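Local coordinates for protein prolyl endopeptidase (Myxococcus xanthus, PDB 2BKL) that probably hydrolyses oligopeptides on the carboxyl side of proline, and much less readily of alanine, as a serine peptidase of the S9A family, at residues Lys107-Pro112 with Ile152-Gly157; Val135-Lys140 with Gly157-Val162; Leu337-Ser342 with Gln419-Ser424; Thr382-Pro387 with Pro431-His436. One frame throughout, in Å; residues are numbered along the deposited sequence.

Contact 1: Lys107-Pro112 with Ile152-Gly157; sequences KVLLDP and IDVDSG
L109 CG and I152 CG1 both lie anti to their backbone N (chi1 -173° and -176°), and the two side chains slide past one another in opposite directions, with L109 CD1 3.8 Å from I152 CD1. This is a joint between consecutive sheets of the beta-propeller domain: strand 107-110 lies at the border of one, strand 148-153 at the border of the next, and apolar side chains bridge them with no hydrogen bond across. A classic beta bulge, in which L109 and L110 both face L96, lets two successive leucines reach the same isoleucine. L110 CD2 comes within 3.8 Å of I152 CD1, which also lies 3.5 Å from the carbonyl oxygen L109 O. The V154 side chain crosses that of L109 at about a right angle, V154 CG2 4.2 Å from L109 CD2. All four of these residues are buried. Past I152 the chain turns away in an Asx motif, while D153 OD1 is salt-bridged to K134. The other carboxylate oxygen, D153 OD2, is gripped twice, by S156 N at 3.1 Å and S156 OG at 2.6 Å, from opposite faces of the carboxylate plane.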
loop_
_atom_site.group_PDB
_atom_site.type_symbol
_atom_site.label_atom_id
_atom_site.label_comp_id
_atom_site.label_asym_id
_atom_site.label_seq_id
_atom_site.Cartn_x
_atom_site.Cartn_y
_atom_site.Cartn_z
ATOM N N LYS A 107 3.308 -27.591 11.189
ATOM C CA LYS A 107 4.751 -27.554 11.129
ATOM C C LYS A 107 5.218 -26.228 10.542
ATOM O O LYS A 107 4.608 -25.685 9.612
ATOM C CB LYS A 107 5.253 -28.709 10.272
ATOM C CG LYS A 107 5.086 -30.077 10.988
ATOM C CD LYS A 107 5.360 -31.274 10.073
ATOM C CE LYS A 107 4.364 -32.441 10.313
ATOM N NZ LYS A 107 3.580 -32.764 9.070
ATOM N N VAL A 108 6.303 -25.701 11.082
ATOM C CA VAL A 108 6.938 -24.525 10.528
ATOM C C VAL A 108 7.518 -24.880 9.170
ATOM O O VAL A 108 8.189 -25.902 9.028
ATOM C CB VAL A 108 8.093 -24.051 11.429
ATOM C CG1 VAL A 108 8.901 -22.950 10.740
ATOM C CG2 VAL A 108 7.578 -23.577 12.756
ATOM N N LEU A 109 7.260 -24.040 8.176
ATOM C CA LEU A 109 7.787 -24.236 6.816
ATOM C C LEU A 109 8.854 -23.193 6.519
ATOM O O LEU A 109 9.972 -23.525 6.115
ATOM C CB LEU A 109 6.675 -24.090 5.774
ATOM C CG LEU A 109 7.076 -24.447 4.333
ATOM C CD1 LEU A 109 7.631 -25.852 4.187
ATOM C CD2 LEU A 109 5.873 -24.270 3.432
ATOM N N LEU A 110 8.528 -21.920 6.740
ATOM C CA LEU A 110 9.473 -20.833 6.521
ATOM C C LEU A 110 9.452 -19.925 7.740
ATOM O O LEU A 110 8.430 -19.329 8.049
ATOM C CB LEU A 110 9.149 -20.020 5.281
ATOM C CG LEU A 110 9.228 -20.703 3.927
ATOM C CD1 LEU A 110 8.672 -19.808 2.826
ATOM C CD2 LEU A 110 10.649 -21.173 3.607
ATOM N N ASP A 111 10.603 -19.789 8.395
ATOM C CA ASP A 111 10.753 -18.932 9.566
ATOM C C ASP A 111 11.830 -17.875 9.308
ATOM O O ASP A 111 13.032 -18.127 9.495
ATOM C CB ASP A 111 11.112 -19.776 10.781
ATOM C CG ASP A 111 11.270 -18.948 12.050
ATOM O OD1 ASP A 111 11.094 -17.693 11.995
ATOM O OD2 ASP A 111 11.577 -19.490 13.139
ATOM N N PRO A 112 11.428 -16.709 8.834
ATOM C CA PRO A 112 12.390 -15.676 8.479
ATOM C C PRO A 112 13.174 -15.157 9.663
ATOM O O PRO A 112 14.202 -14.536 9.435
ATOM C CB PRO A 112 11.542 -14.558 7.854
ATOM C CG PRO A 112 10.174 -14.951 8.004
ATOM C CD PRO A 112 10.037 -16.319 8.516
ATOM N N ILE A 152 10.910 -24.193 -1.824
ATOM C CA ILE A 152 11.095 -25.151 -0.757
ATOM C C ILE A 152 10.219 -26.360 -1.003
ATOM O O ILE A 152 9.056 -26.227 -1.425
ATOM C CB ILE A 152 10.817 -24.531 0.645
ATOM C CG1 ILE A 152 11.115 -25.539 1.748
ATOM C CG2 ILE A 152 9.402 -23.948 0.744
ATOM C CD1 ILE A 152 11.166 -24.951 3.164
ATOM N N ASP A 153 10.766 -27.534 -0.723
ATOM C CA ASP A 153 10.017 -28.778 -0.733
ATOM C C ASP A 153 9.323 -28.937 0.620
ATOM O O ASP A 153 9.974 -28.952 1.648
ATOM C CB ASP A 153 10.977 -29.935 -0.990
ATOM C CG ASP A 153 10.286 -31.263 -1.006
ATOM O OD1 ASP A 153 9.627 -31.572 -2.027
ATOM O OD2 ASP A 153 10.318 -32.033 -0.008
ATOM N N VAL A 154 7.992 -29.044 0.612
ATOM C CA VAL A 154 7.215 -29.004 1.843
ATOM C C VAL A 154 7.484 -30.211 2.748
ATOM O O VAL A 154 7.711 -30.042 3.942
ATOM C CB VAL A 154 5.690 -28.861 1.511
ATOM C CG1 VAL A 154 4.814 -28.978 2.768
ATOM C CG2 VAL A 154 5.439 -27.531 0.831
ATOM N N ASP A 155 7.504 -31.403 2.172
ATOM C CA ASP A 155 7.627 -32.616 2.971
ATOM C C ASP A 155 8.969 -32.673 3.706
ATOM O O ASP A 155 9.023 -33.027 4.863
ATOM C CB ASP A 155 7.508 -33.858 2.098
ATOM C CG ASP A 155 6.078 -34.173 1.705
ATOM O OD1 ASP A 155 5.139 -33.721 2.383
ATOM O OD2 ASP A 155 5.819 -34.901 0.726
ATOM N N SER A 156 10.030 -32.255 3.027
ATOM C CA SER A 156 11.400 -32.362 3.547
ATOM C C SER A 156 11.947 -31.101 4.158
ATOM O O SER A 156 12.927 -31.157 4.904
ATOM C CB SER A 156 12.328 -32.778 2.397
ATOM O OG SER A 156 12.518 -31.749 1.433
ATOM N N GLY A 157 11.347 -29.956 3.812
ATOM C CA GLY A 157 11.876 -28.654 4.172
ATOM C C GLY A 157 13.148 -28.234 3.452
ATOM O O GLY A 157 13.755 -27.227 3.820
#

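Contact 2: Val135-Lys140 with Gly157-Val162; sequences VAFAQK and GEWSKV
This is a T-shaped (edge-to-face) aromatic contact between F137, on the middle strand of a three-stranded antiparallel propeller sheet, and W159, in the loop that follows the sheet's last strand, 148-153. The edge of F137 points at the face of the six-membered ring of W159; the ring centroids are 4.9 Å apart and the planes stand at 80°. The leading atom is F137 CZ, which sits over the indole toward its rim, 3.6 Å from W159 CH2. F137 is brought there by a chi1 of 67°, with CG held between the backbone N and the carbonyl carbon, which puts CZ over the indole face. Two residues on along the strand, Q139 approaches the same indole differently. Its extended chain brings the amide to the ring's edge, near the indole plane, with Q139 NE2 3.5 Å from W159 CH2 and Q139 CD 3.7 Å from W159 CZ3. No hydrogen bond links the segments; F137 meets W159 over a face and the Q139 amide meets it at the edge, amide and indole planes 80° apart. On the loop side, K161 NZ bonds back to the carbonyl W159 O at 2.7 Å, tying the backbone that carries the indole. W115 adds a second edge-to-face partner to W159, and the ring of H150 meets it as well. H150 belongs to strand 148-153, which pairs with F137 through the backbone, while L110 of strand 107-110 touches both F137 and W159, so the aromatic pair lies where two propeller sheets face each other.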
loop_
_atom_site.group_PDB
_atom_site.type_symbol
_atom_site.label_atom_id
_atom_site.label_comp_id
_atom_site.label_asym_id
_atom_site.label_seq_id
_atom_site.Cartn_x
_atom_site.Cartn_y
_atom_site.Cartn_z
ATOM N N VAL A 135 6.622 -24.707 -2.322
ATOM C CA VAL A 135 6.253 -23.299 -2.162
ATOM C C VAL A 135 7.333 -22.481 -2.819
ATOM O O VAL A 135 8.526 -22.634 -2.483
ATOM C CB VAL A 135 6.053 -22.886 -0.680
ATOM C CG1 VAL A 135 5.709 -21.402 -0.543
ATOM C CG2 VAL A 135 4.956 -23.733 -0.057
ATOM N N ALA A 136 6.944 -21.609 -3.731
ATOM C CA ALA A 136 7.825 -20.609 -4.313
ATOM C C ALA A 136 7.650 -19.325 -3.515
ATOM O O ALA A 136 6.529 -18.926 -3.221
ATOM C CB ALA A 136 7.460 -20.393 -5.766
ATOM N N PHE A 137 8.742 -18.676 -3.149
ATOM C CA PHE A 137 8.686 -17.555 -2.232
ATOM C C PHE A 137 9.821 -16.591 -2.473
ATOM O O PHE A 137 10.864 -16.969 -3.002
ATOM C CB PHE A 137 8.682 -18.017 -0.781
ATOM C CG PHE A 137 9.954 -18.650 -0.342
ATOM C CD1 PHE A 137 10.163 -19.994 -0.563
ATOM C CD2 PHE A 137 10.934 -17.929 0.314
ATOM C CE1 PHE A 137 11.324 -20.609 -0.181
ATOM C CE2 PHE A 137 12.087 -18.549 0.718
ATOM C CZ PHE A 137 12.281 -19.903 0.450
ATOM N N ALA A 138 9.631 -15.342 -2.070
ATOM C CA ALA A 138 10.647 -14.301 -2.208
ATOM C C ALA A 138 11.367 -14.078 -0.894
ATOM O O ALA A 138 10.750 -14.023 0.186
ATOM C CB ALA A 138 10.022 -13.029 -2.646
ATOM N N GLN A 139 12.687 -13.945 -0.964
ATOM C CA GLN A 139 13.488 -13.398 0.140
ATOM C C GLN A 139 13.870 -11.971 -0.203
ATOM O O GLN A 139 14.341 -11.715 -1.311
ATOM C CB GLN A 139 14.776 -14.179 0.345
ATOM C CG GLN A 139 14.685 -15.528 0.953
ATOM C CD GLN A 139 16.054 -15.961 1.455
ATOM O OE1 GLN A 139 16.988 -16.080 0.663
ATOM N NE2 GLN A 139 16.188 -16.135 2.760
ATOM N N LYS A 140 13.696 -11.048 0.745
ATOM C CA LYS A 140 13.859 -9.605 0.509
ATOM C C LYS A 140 14.754 -9.002 1.588
ATOM O O LYS A 140 14.304 -8.843 2.726
ATOM C CB LYS A 140 12.499 -8.915 0.551
ATOM C CG LYS A 140 11.511 -9.454 -0.486
ATOM C CD LYS A 140 10.310 -8.577 -0.764
ATOM C CE LYS A 140 9.652 -8.077 0.470
ATOM N NZ LYS A 140 8.713 -6.972 0.125
ATOM N N GLY A 157 11.347 -29.956 3.812
ATOM C CA GLY A 157 11.876 -28.654 4.172
ATOM C C GLY A 157 13.148 -28.234 3.452
ATOM O O GLY A 157 13.755 -27.227 3.820
ATOM N N GLU A 158 13.535 -28.960 2.402
ATOM C CA GLU A 158 14.751 -28.625 1.668
ATOM C C GLU A 158 14.529 -27.466 0.697
ATOM O O GLU A 158 13.625 -27.515 -0.147
ATOM C CB GLU A 158 15.266 -29.858 0.905
ATOM C CG GLU A 158 15.851 -30.950 1.789
ATOM C CD GLU A 158 17.125 -30.572 2.531
ATOM O OE1 GLU A 158 17.937 -29.789 1.984
ATOM O OE2 GLU A 158 17.297 -31.077 3.683
ATOM N N TRP A 159 15.387 -26.466 0.799
ATOM C CA TRP A 159 15.416 -25.382 -0.149
ATOM C C TRP A 159 16.144 -25.838 -1.396
ATOM O O TRP A 159 17.241 -26.365 -1.286
ATOM C CB TRP A 159 16.138 -24.179 0.425
ATOM C CG TRP A 159 15.434 -23.441 1.518
ATOM C CD1 TRP A 159 14.697 -23.966 2.528
ATOM C CD2 TRP A 159 15.442 -22.026 1.729
ATOM N NE1 TRP A 159 14.244 -22.965 3.354
ATOM C CE2 TRP A 159 14.704 -21.766 2.891
ATOM C CE3 TRP A 159 16.037 -20.953 1.069
ATOM C CZ2 TRP A 159 14.505 -20.467 3.373
ATOM C CZ3 TRP A 159 15.834 -19.671 1.541
ATOM C CH2 TRP A 159 15.094 -19.441 2.690
ATOM N N SER A 160 15.541 -25.637 -2.557
ATOM C CA SER A 160 16.174 -25.945 -3.838
ATOM C C SER A 160 17.435 -25.108 -4.056
ATOM O O SER A 160 17.447 -23.900 -3.844
ATOM C CB SER A 160 15.216 -25.716 -4.990
ATOM O OG SER A 160 15.852 -26.059 -6.223
ATOM N N LYS A 161 18.495 -25.767 -4.501
ATOM C CA LYS A 161 19.706 -25.048 -4.857
ATOM C C LYS A 161 19.693 -24.612 -6.317
ATOM O O LYS A 161 20.453 -23.732 -6.699
ATOM C CB LYS A 161 20.935 -25.910 -4.560
ATOM C CG LYS A 161 21.335 -25.883 -3.089
ATOM C CD LYS A 161 20.520 -26.846 -2.241
ATOM C CE LYS A 161 20.786 -26.664 -0.741
ATOM N NZ LYS A 161 19.573 -26.189 0.034
ATOM N N VAL A 162 18.852 -25.232 -7.135
ATOM C CA VAL A 162 18.748 -24.899 -8.546
ATOM C C VAL A 162 17.708 -23.802 -8.818
ATOM O O VAL A 162 17.934 -22.922 -9.646
ATOM C CB VAL A 162 18.420 -26.155 -9.359
ATOM C CG1 VAL A 162 18.285 -25.825 -10.841
ATOM C CG2 VAL A 162 19.504 -27.188 -9.128
#

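Contact 3: Leu337-Ser342 with Gln419-Ser424; sequences LKDATS and QVFYAS
One direct hydrogen bond joins Q419 to the tip of a propeller hairpin: Q419 NE2 gives a proton to the backbone carbonyl D339 O over 2.8 Å, nearly straight at 165°. The acceptor lies in the amide plane of Q419, while the donor stands tilted from the plane of the D339 carbonyl. Both chi1 (-176°) and chi2 of Q419 are extended, which carries the amide from strand 415-423 to the turn. D339 O belongs to a type I' turn from K338 to T341, closed by reciprocal backbone bonds between those two residues. Water adds a second link, bound 2.7 Å from Q419 OE1, 2.9 Å from D339 O and 2.7 Å from T341 OG1. A leucine in place of Q419 would probably strip D339 O of its direct donor and the water of one partner. Van der Waals contact is thinner: A340 CB lies 4.1 Å from Q419 NE2, and D339 OD1, hydrogen-bonded to Y489 OH, approaches F421 CE1 obliquely at 4.2 Å. The hairpin of strands 331-338 and 341-348 thus meets strand 415-423, at the border of the mixed sheet of the alpha/beta-hydrolase domain, next to strand 429-437, with Y422 packed on helix 503-518.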
loop_
_atom_site.group_PDB
_atom_site.type_symbol
_atom_site.label_atom_id
_atom_site.label_comp_id
_atom_site.label_asym_id
_atom_site.label_seq_id
_atom_site.Cartn_x
_atom_site.Cartn_y
_atom_site.Cartn_z
ATOM N N LEU A 337 -18.053 -0.986 -2.064
ATOM C CA LEU A 337 -17.862 0.048 -1.072
ATOM C C LEU A 337 -19.028 1.004 -1.138
ATOM O O LEU A 337 -19.311 1.559 -2.204
ATOM C CB LEU A 337 -16.569 0.798 -1.352
ATOM C CG LEU A 337 -15.756 1.301 -0.175
ATOM C CD1 LEU A 337 -15.213 0.142 0.652
ATOM C CD2 LEU A 337 -14.611 2.192 -0.667
ATOM N N LYS A 338 -19.715 1.204 -0.025
ATOM C CA LYS A 338 -20.830 2.151 0.110
ATOM C C LYS A 338 -20.377 3.179 1.130
ATOM O O LYS A 338 -20.170 2.839 2.299
ATOM C CB LYS A 338 -22.114 1.448 0.597
ATOM C CG LYS A 338 -22.600 0.319 -0.318
ATOM C CD LYS A 338 -23.803 -0.464 0.259
ATOM C CE LYS A 338 -25.009 0.436 0.556
ATOM N NZ LYS A 338 -26.176 -0.400 1.048
ATOM N N ASP A 339 -20.215 4.422 0.683
ATOM C CA ASP A 339 -19.645 5.483 1.525
ATOM C C ASP A 339 -18.439 4.985 2.334
ATOM O O ASP A 339 -18.368 5.146 3.540
ATOM C CB ASP A 339 -20.717 6.076 2.444
ATOM C CG ASP A 339 -21.760 6.845 1.688
ATOM O OD1 ASP A 339 -21.394 7.678 0.835
ATOM O OD2 ASP A 339 -22.983 6.695 1.904
ATOM N N ALA A 340 -17.498 4.378 1.630
ATOM C CA ALA A 340 -16.212 3.950 2.198
ATOM C C ALA A 340 -16.252 2.771 3.171
ATOM O O ALA A 340 -15.231 2.499 3.817
ATOM C CB ALA A 340 -15.494 5.117 2.843
ATOM N N THR A 341 -17.383 2.076 3.257
ATOM C CA THR A 341 -17.549 0.875 4.056
ATOM C C THR A 341 -17.919 -0.289 3.144
ATOM O O THR A 341 -18.780 -0.174 2.288
ATOM C CB THR A 341 -18.667 1.154 5.087
ATOM O OG1 THR A 341 -18.241 2.202 5.974
ATOM C CG2 THR A 341 -18.943 -0.040 5.970
ATOM N N SER A 342 -17.301 -1.431 3.339
ATOM C CA SER A 342 -17.511 -2.496 2.382
ATOM C C SER A 342 -18.727 -3.369 2.693
ATOM O O SER A 342 -19.176 -3.503 3.833
ATOM C CB SER A 342 -16.274 -3.323 2.166
ATOM O OG SER A 342 -15.992 -4.027 3.326
ATOM N N GLN A 419 -18.632 8.563 11.356
ATOM C CA GLN A 419 -18.418 8.913 9.973
ATOM C C GLN A 419 -19.149 10.193 9.665
ATOM O O GLN A 419 -20.386 10.306 9.912
ATOM C CB GLN A 419 -18.858 7.825 9.011
ATOM C CG GLN A 419 -18.515 8.192 7.530
ATOM C CD GLN A 419 -18.803 7.098 6.532
ATOM O OE1 GLN A 419 -19.906 6.503 6.542
ATOM N NE2 GLN A 419 -17.829 6.818 5.690
ATOM N N VAL A 420 -18.380 11.157 9.183
ATOM C CA VAL A 420 -18.881 12.467 8.846
ATOM C C VAL A 420 -18.588 12.780 7.392
ATOM O O VAL A 420 -17.769 12.110 6.743
ATOM C CB VAL A 420 -18.260 13.545 9.764
ATOM C CG1 VAL A 420 -18.584 13.241 11.224
ATOM C CG2 VAL A 420 -16.745 13.691 9.551
ATOM N N PHE A 421 -19.263 13.804 6.882
ATOM C CA PHE A 421 -19.139 14.282 5.536
ATOM C C PHE A 421 -18.968 15.783 5.539
ATOM O O PHE A 421 -19.840 16.503 6.045
ATOM C CB PHE A 421 -20.340 13.831 4.697
ATOM C CG PHE A 421 -20.574 12.367 4.745
ATOM C CD1 PHE A 421 -19.904 11.547 3.863
ATOM C CD2 PHE A 421 -21.406 11.799 5.669
ATOM C CE1 PHE A 421 -20.071 10.174 3.902
ATOM C CE2 PHE A 421 -21.563 10.384 5.708
ATOM C CZ PHE A 421 -20.863 9.604 4.820
ATOM N N TYR A 422 -17.879 16.274 4.981
ATOM C CA TYR A 422 -17.602 17.714 4.987
ATOM C C TYR A 422 -17.452 18.216 3.557
ATOM O O TYR A 422 -17.155 17.452 2.641
ATOM C CB TYR A 422 -16.346 18.035 5.826
ATOM C CG TYR A 422 -15.067 17.472 5.289
ATOM C CD1 TYR A 422 -14.624 16.206 5.642
ATOM C CD2 TYR A 422 -14.299 18.189 4.376
ATOM C CE1 TYR A 422 -13.471 15.681 5.092
ATOM C CE2 TYR A 422 -13.144 17.663 3.855
ATOM C CZ TYR A 422 -12.740 16.412 4.213
ATOM O OH TYR A 422 -11.587 15.883 3.672
ATOM N N ALA A 423 -17.674 19.500 3.336
ATOM C CA ALA A 423 -17.544 20.097 2.019
ATOM C C ALA A 423 -16.148 20.616 1.814
ATOM O O ALA A 423 -15.612 21.337 2.656
ATOM C CB ALA A 423 -18.543 21.213 1.841
ATOM N N SER A 424 -15.563 20.242 0.682
ATOM C CA SER A 424 -14.319 20.809 0.188
ATOM C C SER A 424 -14.573 22.147 -0.444
ATOM O O SER A 424 -15.720 22.549 -0.581
ATOM C CB SER A 424 -13.694 19.838 -0.821
ATOM O OG SER A 424 -12.341 20.161 -1.019
HETATM O O HOH W 1 -20.165 4.000 5.548
#

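Contact 4: Thr382-Pro387 with Pro431-His436; sequences TSFTTP and PMFVVH
F384, V435 and F433 make nearly all of this buried apolar contact, F384 reaching out from a propeller hairpin to two residues of strand 429-437 of the alpha/beta-hydrolase sheet, at the interface of the two domains. V435 CG2 lies over one face of the F384 ring in a CH-pi contact, 4.1 Å from the centroid and 26° off the normal. F433 meets the far end of that ring: F384 CE2 stands over the face of F433, 3.4 Å from F433 CG. The two rings are oblique, with planes at 59°, and form neither a stack nor a T. In F384 a chi1 of -75° sets CG beside the backbone N, from where the ring meets both partners. The turn that presents it is an ST turn, where S383 OG accepts from T385 N at 3.2 Å and also shares a hydrogen bond of 2.8 Å with T386 OG1. Replacing F384 by an alanine is likely to open a gap between hairpin and strand, leaving V435 CG2 and the face of F433 without their aromatic partner. V417 of strand 415-423, Y478 and V480 of strand 477-481 and A462 of a loop also pack against the ring, while M432, on the same strand as F433, packs on helix 503-518.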
loop_
_atom_site.group_PDB
_atom_site.type_symbol
_atom_site.label_atom_id
_atom_site.label_comp_id
_atom_site.label_asym_id
_atom_site.label_seq_id
_atom_site.Cartn_x
_atom_site.Cartn_y
_atom_site.Cartn_z
ATOM N N THR A 382 -12.397 -6.201 10.213
ATOM C CA THR A 382 -11.776 -5.360 11.241
ATOM C C THR A 382 -12.635 -4.124 11.404
ATOM O O THR A 382 -13.456 -3.800 10.578
ATOM C CB THR A 382 -10.337 -4.880 10.904
ATOM O OG1 THR A 382 -10.352 -4.146 9.647
ATOM C CG2 THR A 382 -9.410 -6.027 10.645
ATOM N N SER A 383 -12.379 -3.380 12.463
ATOM C CA SER A 383 -12.881 -2.004 12.563
ATOM C C SER A 383 -11.833 -1.205 13.291
ATOM O O SER A 383 -10.832 -1.740 13.741
ATOM C CB SER A 383 -14.237 -1.920 13.302
ATOM O OG SER A 383 -14.095 -1.926 14.716
ATOM N N PHE A 384 -12.025 0.105 13.379
ATOM C CA PHE A 384 -11.055 0.936 14.071
ATOM C C PHE A 384 -10.869 0.521 15.530
ATOM O O PHE A 384 -9.815 0.811 16.111
ATOM C CB PHE A 384 -11.426 2.433 14.006
ATOM C CG PHE A 384 -11.169 3.066 12.674
ATOM C CD1 PHE A 384 -9.879 3.300 12.217
ATOM C CD2 PHE A 384 -12.225 3.433 11.864
ATOM C CE1 PHE A 384 -9.678 3.886 10.955
ATOM C CE2 PHE A 384 -12.035 3.998 10.619
ATOM C CZ PHE A 384 -10.764 4.226 10.159
ATOM N N THR A 385 -11.885 -0.127 16.099
ATOM C CA THR A 385 -11.845 -0.639 17.474
ATOM C C THR A 385 -11.967 -2.181 17.625
ATOM O O THR A 385 -12.066 -2.689 18.751
ATOM C CB THR A 385 -12.969 0.040 18.282
ATOM O OG1 THR A 385 -14.242 -0.361 17.780
ATOM C CG2 THR A 385 -12.953 1.542 18.090
ATOM N N THR A 386 -11.930 -2.913 16.515
ATOM C CA THR A 386 -12.125 -4.383 16.471
ATOM C C THR A 386 -10.904 -5.030 15.827
ATOM O O THR A 386 -10.718 -4.925 14.613
ATOM C CB THR A 386 -13.363 -4.786 15.596
ATOM O OG1 THR A 386 -14.567 -4.258 16.143
ATOM C CG2 THR A 386 -13.602 -6.295 15.629
ATOM N N PRO A 387 -10.082 -5.730 16.598
ATOM C CA PRO A 387 -8.992 -6.510 16.005
ATOM C C PRO A 387 -9.465 -7.533 14.956
ATOM O O PRO A 387 -10.618 -7.953 15.020
ATOM C CB PRO A 387 -8.359 -7.208 17.235
ATOM C CG PRO A 387 -8.702 -6.342 18.356
ATOM C CD PRO A 387 -10.066 -5.814 18.067
ATOM N N PRO A 431 -15.975 12.065 2.706
ATOM C CA PRO A 431 -16.118 11.324 3.963
ATOM C C PRO A 431 -14.886 11.377 4.843
ATOM O O PRO A 431 -13.759 11.520 4.354
ATOM C CB PRO A 431 -16.351 9.891 3.541
ATOM C CG PRO A 431 -16.453 9.910 2.032
ATOM C CD PRO A 431 -15.761 11.160 1.560
ATOM N N MET A 432 -15.103 11.252 6.139
ATOM C CA MET A 432 -14.020 11.144 7.111
ATOM C C MET A 432 -14.477 10.292 8.281
ATOM O O MET A 432 -15.616 10.451 8.771
ATOM C CB MET A 432 -13.566 12.533 7.586
ATOM C CG MET A 432 -12.484 12.474 8.628
ATOM S SD MET A 432 -11.592 14.065 8.820
ATOM C CE MET A 432 -12.887 15.189 9.152
ATOM N N PHE A 433 -13.626 9.379 8.743
ATOM C CA PHE A 433 -13.820 8.669 10.002
ATOM C C PHE A 433 -13.177 9.417 11.143
ATOM O O PHE A 433 -12.077 9.943 11.003
ATOM C CB PHE A 433 -13.220 7.262 9.937
ATOM C CG PHE A 433 -13.789 6.370 8.876
ATOM C CD1 PHE A 433 -15.067 5.844 9.007
ATOM C CD2 PHE A 433 -13.028 6.008 7.759
ATOM C CE1 PHE A 433 -15.599 4.997 8.030
ATOM C CE2 PHE A 433 -13.546 5.141 6.815
ATOM C CZ PHE A 433 -14.808 4.651 6.933
ATOM N N VAL A 434 -13.864 9.480 12.281
ATOM C CA VAL A 434 -13.347 10.139 13.468
ATOM C C VAL A 434 -13.474 9.189 14.633
ATOM O O VAL A 434 -14.572 8.707 14.934
ATOM C CB VAL A 434 -14.041 11.488 13.755
ATOM C CG1 VAL A 434 -13.316 12.198 14.899
ATOM C CG2 VAL A 434 -14.060 12.380 12.521
ATOM N N VAL A 435 -12.360 8.904 15.292
ATOM C CA VAL A 435 -12.301 7.876 16.337
ATOM C C VAL A 435 -11.819 8.514 17.626
ATOM O O VAL A 435 -10.861 9.287 17.654
ATOM C CB VAL A 435 -11.312 6.729 15.936
ATOM C CG1 VAL A 435 -11.395 5.590 16.929
ATOM C CG2 VAL A 435 -11.582 6.240 14.491
ATOM N N HIS A 436 -12.495 8.210 18.723
ATOM C CA HIS A 436 -12.133 8.779 20.014
ATOM C C HIS A 436 -12.813 8.020 21.140
ATOM O O HIS A 436 -13.742 7.256 20.921
ATOM C CB HIS A 436 -12.521 10.258 20.085
ATOM C CG HIS A 436 -13.935 10.509 19.691
ATOM N ND1 HIS A 436 -15.000 10.359 20.565
ATOM C CD2 HIS A 436 -14.472 10.904 18.516
ATOM C CE1 HIS A 436 -16.126 10.632 19.927
ATOM N NE2 HIS A 436 -15.831 10.964 18.684
#

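The four contacts form two pairs. Contacts 1 and 2, centres 9 Å apart, share G157 and interlock in the propeller: L110 CD1 packs on F137 CG at 3.6 Å, and D153 N probably bonds to E158 O. Contacts 3 and 4, centres 12 Å apart, join two propeller hairpins to neighbouring strands of the hydrolase sheet, with V420 O probably bonded to M432 N and Q419 NE2 3.7 Å from F433 CE1. Contacts 1 and 3 lie on opposite sides of the chain's centre, about 44 Å apart between centres. None of the residues in these segments belongs to the pocket holding the benzyloxycarbonyl-alanyl-proline ligand, which includes S533 and H651, probably members of the catalytic triad.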